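Local coordinates for protein tudor (Drosophila melanogaster, PDB 4Q5W) that probably binds symmetrically dimethylated Aubergine through extended Tudor domains, the ninth here, may act in piRNA-mediated transposon repression and is required for primordial germ cell formation, at residues I17-S22 with G138-E143; D130-S135 with Y167-K172. All coordinates share one frame; numbering follows the deposited sequence. Where two conformers were deposited one is given.

Interaction 1 of 2, residues I17-S22 with G138-E143; sequences IYLQFS and GVVAVE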
loop_
_atom_site.group_PDB
_atom_site.type_symbol
_atom_site.label_atom_id
_atom_site.label_comp_id
_atom_site.label_asym_id
_atom_site.label_seq_id
_atom_site.Cartn_x
_atom_site.Cartn_y
_atom_site.Cartn_z
ATOM N N ILE A 17 3.391 -2.031 -5.975
ATOM C CA ILE A 17 3.061 -0.785 -5.309
ATOM C C ILE A 17 1.547 -0.660 -5.233
ATOM O O ILE A 17 0.873 -0.774 -6.251
ATOM C CB ILE A 17 3.623 0.411 -6.113
ATOM C CG1 ILE A 17 5.141 0.294 -6.257
ATOM C CG2 ILE A 17 3.270 1.749 -5.452
ATOM C CD1 ILE A 17 5.718 1.357 -7.176
ATOM N N TYR A 18 1.026 -0.444 -4.026
ATOM C CA TYR A 18 -0.407 -0.227 -3.808
ATOM C C TYR A 18 -0.772 1.241 -3.993
ATOM O O TYR A 18 -0.171 2.106 -3.361
ATOM C CB TYR A 18 -0.787 -0.652 -2.384
ATOM C CG TYR A 18 -0.791 -2.149 -2.168
ATOM C CD1 TYR A 18 0.390 -2.838 -1.921
ATOM C CD2 TYR A 18 -1.977 -2.862 -2.188
ATOM C CE1 TYR A 18 0.388 -4.207 -1.715
ATOM C CE2 TYR A 18 -1.992 -4.236 -1.982
ATOM C CZ TYR A 18 -0.805 -4.900 -1.745
ATOM O OH TYR A 18 -0.819 -6.264 -1.542
ATOM N N LEU A 19 -1.754 1.523 -4.856
ATOM C CA LEU A 19 -2.193 2.893 -5.112
ATOM C C LEU A 19 -3.698 3.009 -5.035
ATOM O O LEU A 19 -4.412 2.127 -5.500
ATOM C CB LEU A 19 -1.820 3.353 -6.534
ATOM C CG LEU A 19 -0.375 3.641 -6.902
ATOM C CD1 LEU A 19 0.319 2.340 -7.067
ATOM C CD2 LEU A 19 -0.284 4.445 -8.178
ATOM N N GLN A 20 -4.174 4.129 -4.508
ATOM C CA GLN A 20 -5.596 4.427 -4.551
ATOM C C GLN A 20 -5.845 5.473 -5.623
ATOM O O GLN A 20 -5.395 6.603 -5.500
ATOM C CB GLN A 20 -6.067 4.940 -3.196
ATOM C CG GLN A 20 -5.888 3.914 -2.085
ATOM C CD GLN A 20 -6.292 4.466 -0.740
ATOM O OE1 GLN A 20 -6.506 5.671 -0.589
ATOM N NE2 GLN A 20 -6.427 3.584 0.244
ATOM N N PHE A 21 -6.549 5.090 -6.685
ATOM C CA PHE A 21 -6.823 6.023 -7.776
ATOM C C PHE A 21 -7.903 7.013 -7.368
ATOM O O PHE A 21 -8.801 6.670 -6.597
ATOM C CB PHE A 21 -7.184 5.268 -9.048
ATOM C CG PHE A 21 -5.994 4.638 -9.703
ATOM C CD1 PHE A 21 -5.609 3.355 -9.376
ATOM C CD2 PHE A 21 -5.236 5.352 -10.619
ATOM C CE1 PHE A 21 -4.491 2.778 -9.958
ATOM C CE2 PHE A 21 -4.116 4.778 -11.212
ATOM C CZ PHE A 21 -3.750 3.491 -10.881
ATOM N N SER A 22 -7.798 8.242 -7.871
ATOM C CA SER A 22 -8.618 9.350 -7.361
ATOM C C SER A 22 -10.119 9.125 -7.476
ATOM O O SER A 22 -10.884 9.666 -6.677
ATOM C CB SER A 22 -8.216 10.695 -8.001
ATOM O OG SER A 22 -8.587 10.776 -9.369
ATOM N N GLY A 138 3.078 10.980 -1.342
ATOM C CA GLY A 138 2.560 9.839 -2.071
ATOM C C GLY A 138 1.668 10.142 -3.264
ATOM O O GLY A 138 1.176 9.210 -3.902
ATOM N N VAL A 139 1.448 11.419 -3.573
ATOM C CA VAL A 139 0.541 11.766 -4.679
ATOM C C VAL A 139 1.285 11.765 -6.010
ATOM O O VAL A 139 2.269 12.486 -6.165
ATOM C CB VAL A 139 -0.140 13.130 -4.472
ATOM C CG1 VAL A 139 -1.335 13.276 -5.407
ATOM C CG2 VAL A 139 -0.587 13.281 -3.029
ATOM N N VAL A 140 0.798 10.963 -6.957
ATOM C CA VAL A 140 1.469 10.718 -8.226
ATOM C C VAL A 140 0.534 10.758 -9.424
ATOM O O VAL A 140 -0.651 10.414 -9.336
ATOM C CB VAL A 140 2.177 9.342 -8.250
ATOM C CG1 VAL A 140 3.395 9.347 -7.351
ATOM C CG2 VAL A 140 1.210 8.215 -7.841
ATOM N N ALA A 141 1.082 11.177 -10.555
ATOM C CA ALA A 141 0.415 10.989 -11.826
ATOM C C ALA A 141 0.804 9.620 -12.357
ATOM O O ALA A 141 1.950 9.186 -12.213
ATOM C CB ALA A 141 0.798 12.095 -12.813
ATOM N N VAL A 142 -0.156 8.929 -12.956
ATOM C CA VAL A 142 0.073 7.560 -13.396
ATOM C C VAL A 142 -0.183 7.413 -14.892
ATOM O O VAL A 142 -1.232 7.805 -15.394
ATOM C CB VAL A 142 -0.854 6.571 -12.638
ATOM C CG1 VAL A 142 -0.591 5.123 -13.076
ATOM C CG2 VAL A 142 -0.694 6.735 -11.146
ATOM N N GLU A 143 0.798 6.889 -15.613
ATOM C CA GLU A 143 0.623 6.525 -17.012
ATOM C C GLU A 143 0.852 5.024 -17.174
ATOM O O GLU A 143 1.821 4.491 -16.632
ATOM C CB GLU A 143 1.614 7.302 -17.882
ATOM C CG GLU A 143 1.756 6.775 -19.297
ATOM C CD GLU A 143 2.693 7.622 -20.136
ATOM O OE1 GLU A 143 2.854 8.818 -19.809
ATOM O OE2 GLU A 143 3.269 7.092 -21.116
#

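Interaction 2 of 2, residues D130-S135 with Y167-K172; sequences DALLDS and YEHLQK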
loop_
_atom_site.group_PDB
_atom_site.type_symbol
_atom_site.label_atom_id
_atom_site.label_comp_id
_atom_site.label_asym_id
_atom_site.label_seq_id
_atom_site.Cartn_x
_atom_site.Cartn_y
_atom_site.Cartn_z
ATOM N N ASP A 130 11.129 5.743 -0.494
ATOM C CA ASP A 130 10.295 6.229 0.604
ATOM C C ASP A 130 10.461 7.733 0.796
ATOM O O ASP A 130 9.481 8.452 0.987
ATOM C CB ASP A 130 10.613 5.499 1.915
ATOM C CG ASP A 130 10.018 4.104 1.971
ATOM O OD1 ASP A 130 8.937 3.887 1.383
ATOM O OD2 ASP A 130 10.633 3.225 2.612
ATOM N N ALA A 131 11.702 8.206 0.729
ATOM C CA ALA A 131 11.994 9.620 0.904
ATOM C C ALA A 131 11.422 10.431 -0.252
ATOM O O ALA A 131 10.894 11.522 -0.047
ATOM C CB ALA A 131 13.489 9.832 1.015
ATOM N N LEU A 132 11.539 9.885 -1.462
ATOM C CA LEU A 132 10.961 10.478 -2.664
ATOM C C LEU A 132 9.438 10.621 -2.552
ATOM O O LEU A 132 8.860 11.671 -2.878
ATOM C CB LEU A 132 11.323 9.607 -3.870
ATOM C CG LEU A 132 11.355 10.234 -5.256
ATOM C CD1 LEU A 132 12.101 11.557 -5.197
ATOM C CD2 LEU A 132 12.036 9.286 -6.230
ATOM N N LEU A 133 8.785 9.564 -2.084
ATOM C CA LEU A 133 7.334 9.582 -1.944
ATOM C C LEU A 133 6.902 10.545 -0.841
ATOM O O LEU A 133 5.901 11.246 -0.972
ATOM C CB LEU A 133 6.793 8.169 -1.679
ATOM C CG LEU A 133 6.910 7.184 -2.844
ATOM C CD1 LEU A 133 6.423 5.794 -2.456
ATOM C CD2 LEU A 133 6.159 7.699 -4.057
ATOM N N ASP A 134 7.658 10.586 0.251
ATOM C CA ASP A 134 7.340 11.514 1.325
ATOM C C ASP A 134 7.359 12.950 0.797
ATOM O O ASP A 134 6.562 13.792 1.220
ATOM C CB ASP A 134 8.306 11.349 2.500
ATOM C CG ASP A 134 7.797 12.008 3.768
ATOM O OD1 ASP A 134 6.841 11.475 4.373
ATOM O OD2 ASP A 134 8.351 13.058 4.159
ATOM N N SER A 135 8.248 13.212 -0.157
ATOM C CA SER A 135 8.377 14.555 -0.720
ATOM C C SER A 135 7.159 15.012 -1.533
ATOM O O SER A 135 7.018 16.205 -1.821
ATOM C CB SER A 135 9.671 14.702 -1.542
ATOM O OG SER A 135 9.528 14.198 -2.857
ATOM N N TYR A 167 10.848 6.720 -12.030
ATOM C CA TYR A 167 11.661 5.588 -12.476
ATOM C C TYR A 167 13.095 6.041 -12.752
ATOM O O TYR A 167 14.062 5.477 -12.221
ATOM C CB TYR A 167 11.029 4.926 -13.709
ATOM C CG TYR A 167 11.870 3.833 -14.347
ATOM C CD1 TYR A 167 12.120 2.645 -13.678
ATOM C CD2 TYR A 167 12.391 3.983 -15.630
ATOM C CE1 TYR A 167 12.881 1.639 -14.258
ATOM C CE2 TYR A 167 13.152 2.974 -16.219
ATOM C CZ TYR A 167 13.392 1.804 -15.519
ATOM O OH TYR A 167 14.136 0.796 -16.089
ATOM N N GLU A 168 13.228 7.079 -13.565
ATOM C CA GLU A 168 14.533 7.601 -13.904
ATOM C C GLU A 168 15.219 8.285 -12.723
ATOM O O GLU A 168 16.414 8.111 -12.526
ATOM C CB GLU A 168 14.438 8.537 -15.108
ATOM C CG GLU A 168 14.031 7.819 -16.393
ATOM C CD GLU A 168 12.528 7.653 -16.559
ATOM O OE1 GLU A 168 11.771 8.086 -15.666
ATOM O OE2 GLU A 168 12.104 7.093 -17.601
ATOM N N HIS A 169 14.469 9.063 -11.944
ATOM C CA HIS A 169 15.062 9.776 -10.819
ATOM C C HIS A 169 15.553 8.837 -9.725
ATOM O O HIS A 169 16.609 9.056 -9.119
ATOM C CB HIS A 169 14.065 10.754 -10.210
ATOM C CG HIS A 169 14.707 11.800 -9.363
ATOM N ND1 HIS A 169 15.390 12.870 -9.899
ATOM C CD2 HIS A 169 14.817 11.918 -8.017
ATOM C CE1 HIS A 169 15.867 13.617 -8.920
ATOM N NE2 HIS A 169 15.525 13.068 -7.769
ATOM N N LEU A 170 14.786 7.785 -9.472
ATOM C CA LEU A 170 15.154 6.835 -8.421
ATOM C C LEU A 170 16.441 6.108 -8.790
ATOM O O LEU A 170 17.317 5.913 -7.946
ATOM C CB LEU A 170 14.033 5.832 -8.184
ATOM C CG LEU A 170 14.226 4.887 -7.002
ATOM C CD1 LEU A 170 14.423 5.655 -5.691
ATOM C CD2 LEU A 170 13.034 3.953 -6.895
ATOM N N GLN A 171 16.565 5.726 -10.056
ATOM C CA GLN A 171 17.805 5.110 -10.521
ATOM C C GLN A 171 18.987 6.048 -10.335
ATOM O O GLN A 171 20.058 5.633 -9.878
ATOM C CB GLN A 171 17.704 4.735 -11.990
ATOM C CG GLN A 171 16.816 3.540 -12.270
ATOM C CD GLN A 171 16.681 3.278 -13.750
ATOM O OE1 GLN A 171 17.341 2.392 -14.297
ATOM N NE2 GLN A 171 15.823 4.046 -14.410
ATOM N N LYS A 172 18.780 7.309 -10.690
ATOM C CA LYS A 172 19.820 8.332 -10.587
ATOM C C LYS A 172 20.300 8.536 -9.153
ATOM O O LYS A 172 21.502 8.569 -8.906
ATOM C CB LYS A 172 19.340 9.659 -11.185
ATOM C CG LYS A 172 20.402 10.753 -11.133
ATOM C CD LYS A 172 19.993 11.985 -11.917
ATOM C CE LYS A 172 18.951 12.795 -11.194
ATOM N NZ LYS A 172 18.613 14.026 -11.968
#

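Interaction 1 of 2, residues I17-S22 with G138-E143
L19 and V142 make the closest approach, CD2 of L19 lying 3.8 Å from CG2 of V142. The same L19 methyl also meets V140, whose CG2 is 4.1 Å from L19 CD2, so one branch of the leucine is shared by two valines two residues apart on the strand. F21, two residues along from L19, swings the CE2 end of its ring over to V142: CE2 is 3.9 Å from V142 CG2 and 4.0 Å from V142 CG1. V142 CG2 lies oblique to the ring, and the two side chains cross at about a right angle. V142 thus bears on two side chains, and its torsion explains how. With CG1 anti to the backbone N (chi1 -179°), CG2 falls beside that N, where it faces L19 and F21 together, while CG1 turns to the CE2 and CZ end of the ring. Cutting V142 back to alanine would remove both methyls, is likely to leave L19 CD2 without its nearer neighbour, and would probably open a gap beside the F21 ring. Every touching pair is hydrocarbon on hydrocarbon, no hydrogen bond crosses, and all four residues are buried. The axes of strands 17-21 and 139-143 come within 9.1 Å at a crossing angle of -86°, too far and too steep for edge-to-edge pairing. Strand 16-21 instead bonds to strands 5-11 and 108-112, through pairs such as Q20 with I7 and L19 with E108. Strand 139-144 lies next to 153-158, and V142 also packs on V154 and L156. The contact therefore spans the interior of the five-stranded OB-fold (staphylococcal nuclease-like) part of the extended Tudor domain.

Interaction 2 of 2, residues D130-S135 with Y167-K172
L132 reaches from helix 122-134 to two consecutive residues of helix 166-182, one branch to each. Its CD1 lies 3.9 Å from CD2 of H169, meeting the imidazole obliquely, and its CD2 stands 4.4 Å from CD1 of L170. With CG anti to the backbone N (chi1 -155°), the two methyls divide between H169 and L170. The closest touch is with H169, yet the L170 side, though longer across the segments, is the more enclosed: L132 and L170 are both buried, L164 covers L132, and F118, T125, T128 and F129 surround L170. H169 is only partly exposed but the contact is looser there; L164 touches it as well as L132. The segments bury just 118 Å² together and share no hydrogen bond.

Two side-chain hydrogen bonds lie within the segments rather than across them. S135 OG donates to L132 O at 2.6 Å, tilted 22° from the carbonyl plane, and also bonds R162. On the other helix Q171 NE2 donates to Y167 O at 3.2 Å from above the carbonyl plane. The same nitrogen sits 3.3 Å above the centre of the Y167 ring, so NE2 lies over one face of that ring, while Q171 OE1 is hydrogen-bonded to S115.

In topology helix 122-134 links the third and fourth strands of the five-stranded sheet, the position of the characteristic OB-fold helix. Helix 166-182 follows the last strand of the sheet and packs against helices 116-120 and 122-134, consistent with a staphylococcal nuclease-like domain.

How the interactions relate
The two contacts belong to successive layers of one nuclease-like subdomain, their centres 14 Å apart. Helix 122-134 of interaction 2 runs on in the chain into strand 139-144 of interaction 1, and the turn is pinned by a probable hydrogen bond from G138 N to L133 O, 2.9 Å long. A shared apolar neighbour, I8 of strand 5-11, is touched by L19 from interaction 1 and by L133 from the 130-135 segment, so the strand core and the helix layer meet there. Interaction 1 also lies near a small molecule: the F21 side chain is about 3 Å, between nearest atoms, from a bound EPE, probably a crystallisation component.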